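Local coordinates for protein topoisomerase IV subunit A (Escherichia coli, PDB 1ZVT) that is the ParC subunit of topoisomerase IV, and probably binds and guides DNA through its C-terminal domain in decatenation and supercoil removal, at residues His88-Met100 and Tyr106-Arg118. Sequence-based numbering, arbitrary orientation.
Sequences HMLMESDDQKLLM and YGFVCTFNDLVAR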
ATOM      1  N   HIS A  88      -4.210   4.827  -3.344  1.00 20.68           N
ATOM      2  CA  HIS A  88      -3.142   5.001  -2.381  1.00 20.80           C
ATOM      3  C   HIS A  88      -2.457   6.345  -2.568  1.00 20.07           C
ATOM      4  O   HIS A  88      -2.285   6.803  -3.711  1.00 19.77           O
ATOM      5  CB  HIS A  88      -2.092   3.873  -2.470  1.00 21.89           C
ATOM      6  CG  HIS A  88      -2.682   2.501  -2.656  1.00 24.62           C
ATOM      7  ND1 HIS A  88      -3.244   1.786  -1.621  1.00 27.16           N
ATOM      8  CD2 HIS A  88      -2.797   1.724  -3.757  1.00 27.94           C
ATOM      9  CE1 HIS A  88      -3.691   0.634  -2.080  1.00 25.27           C
ATOM     10  NE2 HIS A  88      -3.430   0.567  -3.372  1.00 28.06           N
ATOM     11  N   MET A  89      -2.081   6.955  -1.446  1.00 19.14           N
ATOM     12  CA  MET A  89      -1.437   8.262  -1.425  1.00 19.27           C
ATOM     13  C   MET A  89      -0.228   8.223  -0.486  1.00 19.13           C
ATOM     14  O   MET A  89      -0.325   7.687   0.638  1.00 19.67           O
ATOM     15  CB  MET A  89      -2.438   9.318  -0.925  1.00 19.38           C
ATOM     16  CG  MET A  89      -1.890  10.719  -0.853  1.00 19.37           C
ATOM     17  SD  MET A  89      -3.133  12.019  -0.501  1.00 19.83           S
ATOM     18  CE  MET A  89      -3.800  11.503   1.093  1.00 20.06           C
ATOM     19  N   LEU A  90       0.898   8.770  -0.930  1.00 18.68           N
ATOM     20  CA  LEU A  90       2.134   8.749  -0.142  1.00 19.89           C
ATOM     21  C   LEU A  90       2.842  10.089  -0.224  1.00 19.51           C
ATOM     22  O   LEU A  90       2.826  10.762  -1.272  1.00 17.62           O
ATOM     23  CB  LEU A  90       3.100   7.694  -0.684  1.00 21.59           C
ATOM     24  CG  LEU A  90       2.672   6.242  -0.465  1.00 24.04           C
ATOM     25  CD1 LEU A  90       1.802   5.728  -1.602  1.00 30.26           C
ATOM     26  CD2 LEU A  90       3.925   5.395  -0.312  1.00 29.97           C
ATOM     27  N   MET A  91       3.525  10.449   0.855  1.00 19.72           N
ATOM     28  CA  MET A  91       4.391  11.605   0.863  1.00 20.03           C
ATOM     29  C   MET A  91       5.540  11.257   1.801  1.00 20.69           C
ATOM     30  O   MET A  91       5.339  11.149   3.011  1.00 21.13           O
ATOM     31  CB  MET A  91       3.614  12.832   1.356  1.00 20.86           C
ATOM     32  CG  MET A  91       4.182  14.139   0.966  1.00 21.60           C
ATOM     33  SD  MET A  91       2.967  15.469   1.175  1.00 20.92           S
ATOM     34  CE  MET A  91       3.800  16.820   0.370  1.00 21.27           C
ATOM     35  N   GLU A  92       6.720  11.035   1.229  1.00 20.16           N
ATOM     36  CA  GLU A  92       7.899  10.550   1.959  1.00 21.18           C
ATOM     37  C   GLU A  92       9.154  11.218   1.413  1.00 22.12           C
ATOM     38  O   GLU A  92       9.112  11.928   0.397  1.00 22.91           O
ATOM     39  CB  GLU A  92       8.038   9.019   1.784  1.00 21.29           C
ATOM     40  CG  GLU A  92       6.782   8.187   2.176  1.00 21.82           C
ATOM     41  CD  GLU A  92       6.504   8.143   3.698  1.00 24.59           C
ATOM     42  OE1 GLU A  92       7.453   8.291   4.496  1.00 27.43           O
ATOM     43  OE2 GLU A  92       5.334   7.952   4.131  1.00 24.95           O
ATOM     44  N   SER A  93      10.284  10.976   2.069  1.00 22.89           N
ATOM     45  CA  SER A  93      11.556  11.502   1.589  1.00 23.50           C
ATOM     46  C   SER A  93      11.913  10.777   0.292  1.00 23.35           C
ATOM     47  O   SER A  93      11.462   9.643   0.069  1.00 21.78           O
ATOM     48  CB  SER A  93      12.646  11.323   2.647  1.00 24.57           C
ATOM     49  OG  SER A  93      12.881   9.939   2.858  1.00 28.96           O
ATOM     50  N   ASP A  94      12.711  11.418  -0.561  1.00 23.83           N
ATOM     51  CA  ASP A  94      13.032  10.853  -1.872  1.00 24.97           C
ATOM     52  C   ASP A  94      13.611   9.443  -1.766  1.00 24.78           C
ATOM     53  O   ASP A  94      13.346   8.581  -2.604  1.00 25.05           O
ATOM     54  CB  ASP A  94      14.072  11.712  -2.599  1.00 26.44           C
ATOM     55  CG  ASP A  94      13.505  12.977  -3.186  1.00 31.26           C
ATOM     56  OD1 ASP A  94      12.265  13.102  -3.308  1.00 36.53           O
ATOM     57  OD2 ASP A  94      14.326  13.857  -3.552  1.00 37.22           O
ATOM     58  N   ASP A  95      14.441   9.233  -0.750  1.00 24.29           N
ATOM     59  CA  ASP A  95      15.192   7.985  -0.626  1.00 24.75           C
ATOM     60  C   ASP A  95      14.464   6.910   0.176  1.00 23.38           C
ATOM     61  O   ASP A  95      15.017   5.823   0.355  1.00 23.47           O
ATOM     62  CB  ASP A  95      16.571   8.258   0.012  1.00 25.75           C
ATOM     63  CG  ASP A  95      16.481   8.794   1.458  1.00 29.93           C
ATOM     64  OD1 ASP A  95      15.374   9.105   1.944  1.00 33.57           O
ATOM     65  OD2 ASP A  95      17.546   8.913   2.124  1.00 34.96           O
ATOM     66  N   GLN A  96      13.241   7.204   0.647  1.00 21.94           N
ATOM     67  CA  GLN A  96      12.502   6.290   1.539  1.00 20.48           C
ATOM     68  C   GLN A  96      12.214   4.969   0.831  1.00 20.37           C
ATOM     69  O   GLN A  96      11.609   4.951  -0.235  1.00 19.84           O
ATOM     70  CB  GLN A  96      11.155   6.917   1.994  1.00 20.50           C
ATOM     71  CG  GLN A  96      10.304   6.003   2.866  1.00 23.08           C
ATOM     72  CD  GLN A  96      10.978   5.682   4.176  1.00 25.93           C
ATOM     73  OE1 GLN A  96      11.350   6.587   4.930  1.00 25.69           O
ATOM     74  NE2 GLN A  96      11.176   4.392   4.443  1.00 26.08           N
ATOM     75  N   LYS A  97      12.623   3.864   1.434  1.00 19.56           N
ATOM     76  CA  LYS A  97      12.294   2.554   0.858  1.00 19.61           C
ATOM     77  C   LYS A  97      10.840   2.160   1.054  1.00 18.19           C
ATOM     78  O   LYS A  97      10.257   2.410   2.118  1.00 18.42           O
ATOM     79  CB  LYS A  97      13.205   1.471   1.441  1.00 20.14           C
ATOM     80  CG  LYS A  97      14.689   1.643   1.069  1.00 23.90           C
ATOM     81  CD  LYS A  97      14.997   1.008  -0.281  1.00 30.64           C
ATOM     82  CE  LYS A  97      16.420   1.297  -0.757  1.00 31.47           C
ATOM     83  NZ  LYS A  97      17.458   0.533   0.012  1.00 35.05           N
ATOM     84  N   LEU A  98      10.277   1.514   0.026  1.00 17.56           N
ATOM     85  CA  LEU A  98       8.872   1.101   0.016  1.00 16.91           C
ATOM     86  C   LEU A  98       8.789  -0.303  -0.511  1.00 17.58           C
ATOM     87  O   LEU A  98       9.637  -0.721  -1.313  1.00 18.34           O
ATOM     88  CB  LEU A  98       8.065   1.983  -0.946  1.00 18.01           C
ATOM     89  CG  LEU A  98       8.169   3.495  -0.810  1.00 20.09           C
ATOM     90  CD1 LEU A  98       7.457   4.169  -1.970  1.00 21.43           C
ATOM     91  CD2 LEU A  98       7.517   3.886   0.516  1.00 21.90           C
ATOM     92  N   LEU A  99       7.771  -1.031  -0.076  1.00 17.05           N
ATOM     93  CA  LEU A  99       7.483  -2.342  -0.659  1.00 16.97           C
ATOM     94  C   LEU A  99       6.270  -2.216  -1.579  1.00 17.34           C
ATOM     95  O   LEU A  99       5.178  -1.866  -1.115  1.00 16.96           O
ATOM     96  CB  LEU A  99       7.203  -3.360   0.459  1.00 16.71           C
ATOM     97  CG  LEU A  99       6.636  -4.733   0.097  1.00 18.40           C
ATOM     98  CD1 LEU A  99       7.620  -5.474  -0.815  1.00 18.66           C
ATOM     99  CD2 LEU A  99       6.362  -5.552   1.362  1.00 18.34           C
ATOM    100  N   MET A 100       6.455  -2.566  -2.855  1.00 16.41           N
ATOM    101  CA  MET A 100       5.379  -2.575  -3.853  1.00 17.71           C
ATOM    102  C   MET A 100       5.063  -4.014  -4.205  1.00 17.49           C
ATOM    103  O   MET A 100       5.977  -4.832  -4.333  1.00 17.37           O
ATOM    104  CB  MET A 100       5.818  -1.856  -5.136  1.00 19.05           C
ATOM    105  CG  MET A 100       6.094  -0.367  -4.983  1.00 19.98           C
ATOM    106  SD  MET A 100       4.673   0.591  -4.370  1.00 25.31           S
ATOM    107  CE  MET A 100       3.352   0.106  -5.439  1.00 26.24           C
ATOM    108  N   TYR A 106       3.700 -11.166  -6.321  1.00 17.05           N
ATOM    109  CA  TYR A 106       4.951 -10.627  -6.854  1.00 17.29           C
ATOM    110  C   TYR A 106       5.162  -9.204  -6.367  1.00 17.11           C
ATOM    111  O   TYR A 106       4.211  -8.480  -6.155  1.00 17.73           O
ATOM    112  CB  TYR A 106       4.902 -10.634  -8.390  1.00 18.14           C
ATOM    113  CG  TYR A 106       4.955 -12.035  -8.963  1.00 19.61           C
ATOM    114  CD1 TYR A 106       3.801 -12.813  -9.074  1.00 20.62           C
ATOM    115  CD2 TYR A 106       6.159 -12.568  -9.378  1.00 20.96           C
ATOM    116  CE1 TYR A 106       3.855 -14.125  -9.602  1.00 22.96           C
ATOM    117  CE2 TYR A 106       6.237 -13.862  -9.895  1.00 22.42           C
ATOM    118  CZ  TYR A 106       5.084 -14.632  -9.990  1.00 21.66           C
ATOM    119  OH  TYR A 106       5.167 -15.896 -10.514  1.00 23.73           O
ATOM    120  N   GLY A 107       6.413  -8.795  -6.194  1.00 16.41           N
ATOM    121  CA  GLY A 107       6.680  -7.409  -5.853  1.00 16.88           C
ATOM    122  C   GLY A 107       8.140  -7.046  -5.771  1.00 16.88           C
ATOM    123  O   GLY A 107       9.024  -7.813  -6.194  1.00 16.91           O
ATOM    124  N   PHE A 108       8.410  -5.862  -5.249  1.00 16.37           N
ATOM    125  CA  PHE A 108       9.792  -5.391  -5.211  1.00 16.65           C
ATOM    126  C   PHE A 108       9.968  -4.302  -4.202  1.00 16.97           C
ATOM    127  O   PHE A 108       9.012  -3.655  -3.784  1.00 17.69           O
ATOM    128  CB  PHE A 108      10.259  -4.936  -6.619  1.00 16.08           C
ATOM    129  CG  PHE A 108       9.388  -3.868  -7.266  1.00 16.76           C
ATOM    130  CD1 PHE A 108       9.659  -2.521  -7.058  1.00 16.83           C
ATOM    131  CD2 PHE A 108       8.320  -4.215  -8.108  1.00 17.24           C
ATOM    132  CE1 PHE A 108       8.856  -1.510  -7.656  1.00 15.67           C
ATOM    133  CE2 PHE A 108       7.529  -3.227  -8.703  1.00 17.35           C
ATOM    134  CZ  PHE A 108       7.793  -1.870  -8.465  1.00 15.80           C
ATOM    135  N   VAL A 109      11.213  -4.084  -3.806  1.00 17.09           N
ATOM    136  CA  VAL A 109      11.520  -2.923  -2.981  1.00 18.07           C
ATOM    137  C   VAL A 109      11.919  -1.796  -3.931  1.00 18.77           C
ATOM    138  O   VAL A 109      12.602  -2.038  -4.931  1.00 19.78           O
ATOM    139  CB  VAL A 109      12.673  -3.229  -2.000  1.00 18.65           C
ATOM    140  CG1 VAL A 109      13.062  -1.986  -1.239  1.00 18.91           C
ATOM    141  CG2 VAL A 109      12.239  -4.326  -1.001  1.00 20.12           C
ATOM    142  N   CYS A 110      11.473  -0.577  -3.648  1.00 19.50           N
ATOM    143  CA  CYS A 110      11.906   0.595  -4.419  1.00 20.09           C
ATOM    144  C   CYS A 110      12.040   1.787  -3.481  1.00 20.76           C
ATOM    145  O   CYS A 110      11.920   1.623  -2.269  1.00 20.61           O
ATOM    146  CB  CYS A 110      10.952   0.920  -5.577  1.00 21.86           C
ATOM    147  SG  CYS A 110       9.257   1.427  -5.116  1.00 21.90           S
ATOM    148  N   THR A 111      12.354   2.960  -4.031  1.00 19.63           N
ATOM    149  CA  THR A 111      12.327   4.183  -3.235  1.00 20.24           C
ATOM    150  C   THR A 111      11.152   5.058  -3.684  1.00 19.81           C
ATOM    151  O   THR A 111      10.600   4.868  -4.769  1.00 19.91           O
ATOM    152  CB  THR A 111      13.620   5.014  -3.374  1.00 21.05           C
ATOM    153  OG1 THR A 111      13.774   5.425  -4.737  1.00 22.22           O
ATOM    154  CG2 THR A 111      14.864   4.214  -2.898  1.00 22.76           C
ATOM    155  N   PHE A 112      10.801   6.028  -2.849  1.00 19.93           N
ATOM    156  CA  PHE A 112       9.721   6.986  -3.168  1.00 19.35           C
ATOM    157  C   PHE A 112       9.997   7.691  -4.495  1.00 19.69           C
ATOM    158  O   PHE A 112       9.075   7.929  -5.302  1.00 19.63           O
ATOM    159  CB  PHE A 112       9.593   7.996  -2.022  1.00 18.98           C
ATOM    160  CG  PHE A 112       8.476   9.003  -2.201  1.00 20.22           C
ATOM    161  CD1 PHE A 112       7.156   8.656  -1.952  1.00 20.03           C
ATOM    162  CD2 PHE A 112       8.756  10.310  -2.601  1.00 20.12           C
ATOM    163  CE1 PHE A 112       6.110   9.601  -2.108  1.00 20.26           C
ATOM    164  CE2 PHE A 112       7.710  11.264  -2.778  1.00 20.07           C
ATOM    165  CZ  PHE A 112       6.385  10.895  -2.522  1.00 19.29           C
ATOM    166  N   ASN A 113      11.262   8.025  -4.735  1.00 20.73           N
ATOM    167  CA  ASN A 113      11.640   8.672  -5.983  1.00 21.72           C
ATOM    168  C   ASN A 113      11.181   7.897  -7.219  1.00 21.62           C
ATOM    169  O   ASN A 113      10.800   8.504  -8.217  1.00 22.22           O
ATOM    170  CB  ASN A 113      13.146   8.920  -6.047  1.00 23.24           C
ATOM    171  CG  ASN A 113      13.514   9.825  -7.190  1.00 26.78           C
ATOM    172  OD1 ASN A 113      14.271   9.441  -8.079  1.00 32.03           O
ATOM    173  ND2 ASN A 113      12.923  11.006  -7.213  1.00 30.05           N
ATOM    174  N   ASP A 114      11.183   6.562  -7.140  1.00 20.80           N
ATOM    175  CA  ASP A 114      10.763   5.714  -8.247  1.00 20.82           C
ATOM    176  C   ASP A 114       9.300   5.869  -8.577  1.00 20.21           C
ATOM    177  O   ASP A 114       8.896   5.546  -9.678  1.00 20.61           O
ATOM    178  CB  ASP A 114      11.031   4.245  -7.935  1.00 20.64           C
ATOM    179  CG  ASP A 114      12.515   3.940  -7.879  1.00 22.50           C
ATOM    180  OD1 ASP A 114      13.260   4.470  -8.739  1.00 26.99           O
ATOM    181  OD2 ASP A 114      12.927   3.177  -6.992  1.00 23.24           O
ATOM    182  N   LEU A 115       8.518   6.359  -7.620  1.00 19.36           N
ATOM    183  CA  LEU A 115       7.084   6.601  -7.857  1.00 19.89           C
ATOM    184  C   LEU A 115       6.814   7.977  -8.465  1.00 20.15           C
ATOM    185  O   LEU A 115       5.721   8.226  -8.955  1.00 20.54           O
ATOM    186  CB  LEU A 115       6.303   6.471  -6.552  1.00 20.62           C
ATOM    187  CG  LEU A 115       5.920   5.058  -6.113  1.00 21.50           C
ATOM    188  CD1 LEU A 115       7.138   4.268  -5.774  1.00 21.66           C
ATOM    189  CD2 LEU A 115       5.035   5.151  -4.894  1.00 23.75           C
ATOM    190  N   VAL A 116       7.802   8.870  -8.425  1.00 20.27           N
ATOM    191  CA  VAL A 116       7.537  10.270  -8.787  1.00 20.96           C
ATOM    192  C   VAL A 116       7.499  10.426 -10.302  1.00 21.33           C
ATOM    193  O   VAL A 116       8.534  10.329 -10.975  1.00 23.42           O
ATOM    194  CB  VAL A 116       8.554  11.206  -8.138  1.00 20.24           C
ATOM    195  CG1 VAL A 116       8.399  12.665  -8.643  1.00 22.58           C
ATOM    196  CG2 VAL A 116       8.427  11.137  -6.623  1.00 19.72           C
ATOM    197  N   ALA A 117       6.297  10.610 -10.836  1.00 21.42           N
ATOM    198  CA  ALA A 117       6.105  10.789 -12.277  1.00 21.31           C
ATOM    199  C   ALA A 117       5.227  12.012 -12.461  1.00 21.70           C
ATOM    200  O   ALA A 117       4.037  11.973 -12.146  1.00 21.56           O
ATOM    201  CB  ALA A 117       5.457   9.584 -12.879  1.00 21.34           C
ATOM    202  N   ARG A 118       5.827  13.109 -12.935  1.00 22.02           N
ATOM    203  CA  ARG A 118       5.148  14.395 -12.942  1.00 22.99           C
ATOM    204  C   ARG A 118       4.275  14.619 -14.191  1.00 21.51           C
ATOM    205  O   ARG A 118       3.530  15.595 -14.252  1.00 21.31           O
ATOM    206  CB  ARG A 118       6.160  15.533 -12.720  1.00 23.29           C
ATOM    207  CG  ARG A 118       6.911  15.369 -11.389  1.00 25.49           C
ATOM    208  CD  ARG A 118       8.060  16.334 -11.206  1.00 27.22           C
ATOM    209  NE  ARG A 118       8.756  16.161  -9.921  1.00 31.78           N
ATOM    210  CZ  ARG A 118       8.338  16.671  -8.764  1.00 33.15           C
ATOM    211  NH1 ARG A 118       7.213  17.369  -8.706  1.00 34.89           N
ATOM    212  NH2 ARG A 118       9.026  16.467  -7.655  1.00 32.69           N
TER
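Phe112 inserts its side chain into the curve of backbone that runs from Leu90 through the type I turn Ser93-Gln96. Its CG lies anti to the backbone N (chi1 -178°), which carries the ring toward that curve. Phe112 CB sits 3.3 Å from Ser93 O. Further out, Phe112 CD2 lies 3.4 Å from Glu92 O, which stands over one ring face near the rim. CD1 meets Glu92 CB, an off-centre CH-pi contact. Phe112 CE1 reaches Leu90 CB at 3.8 Å, in plane at the ring edge. CZ ends near Glu92 N and Leu90 O. Val48 of strand 47-51 also touches this side chain. Two backbone bonds hold the main chain at its root: Phe112 N gives to Gln96 O at 2.9 Å, and Asn113 N to Asp94 O. Replacing Phe112 by an alanine removes the ring, and is likely to open a gap inside the curve and leave Leu90 CB and Glu92 CB without their packing partner. Leu98 and Leu115 meet tip to tip, CD1 to CD1 at 3.8 Å. Farther along, Met100 CB lies over the Phe108 ring face, 4.0 Å from its centroid, and Met100 CG touches Cys110 SG at 3.6 Å. Paired backbone bonds join Leu98 with Cys110 and Met100 with Phe108. Strands 97-101 and 106-111 thus form an antiparallel hairpin at the middle of a four-stranded blade, and Phe112 ties it to strand 86-90 of the preceding blade, in the beta-pinwheel fold of gyrase-type C-terminal domains.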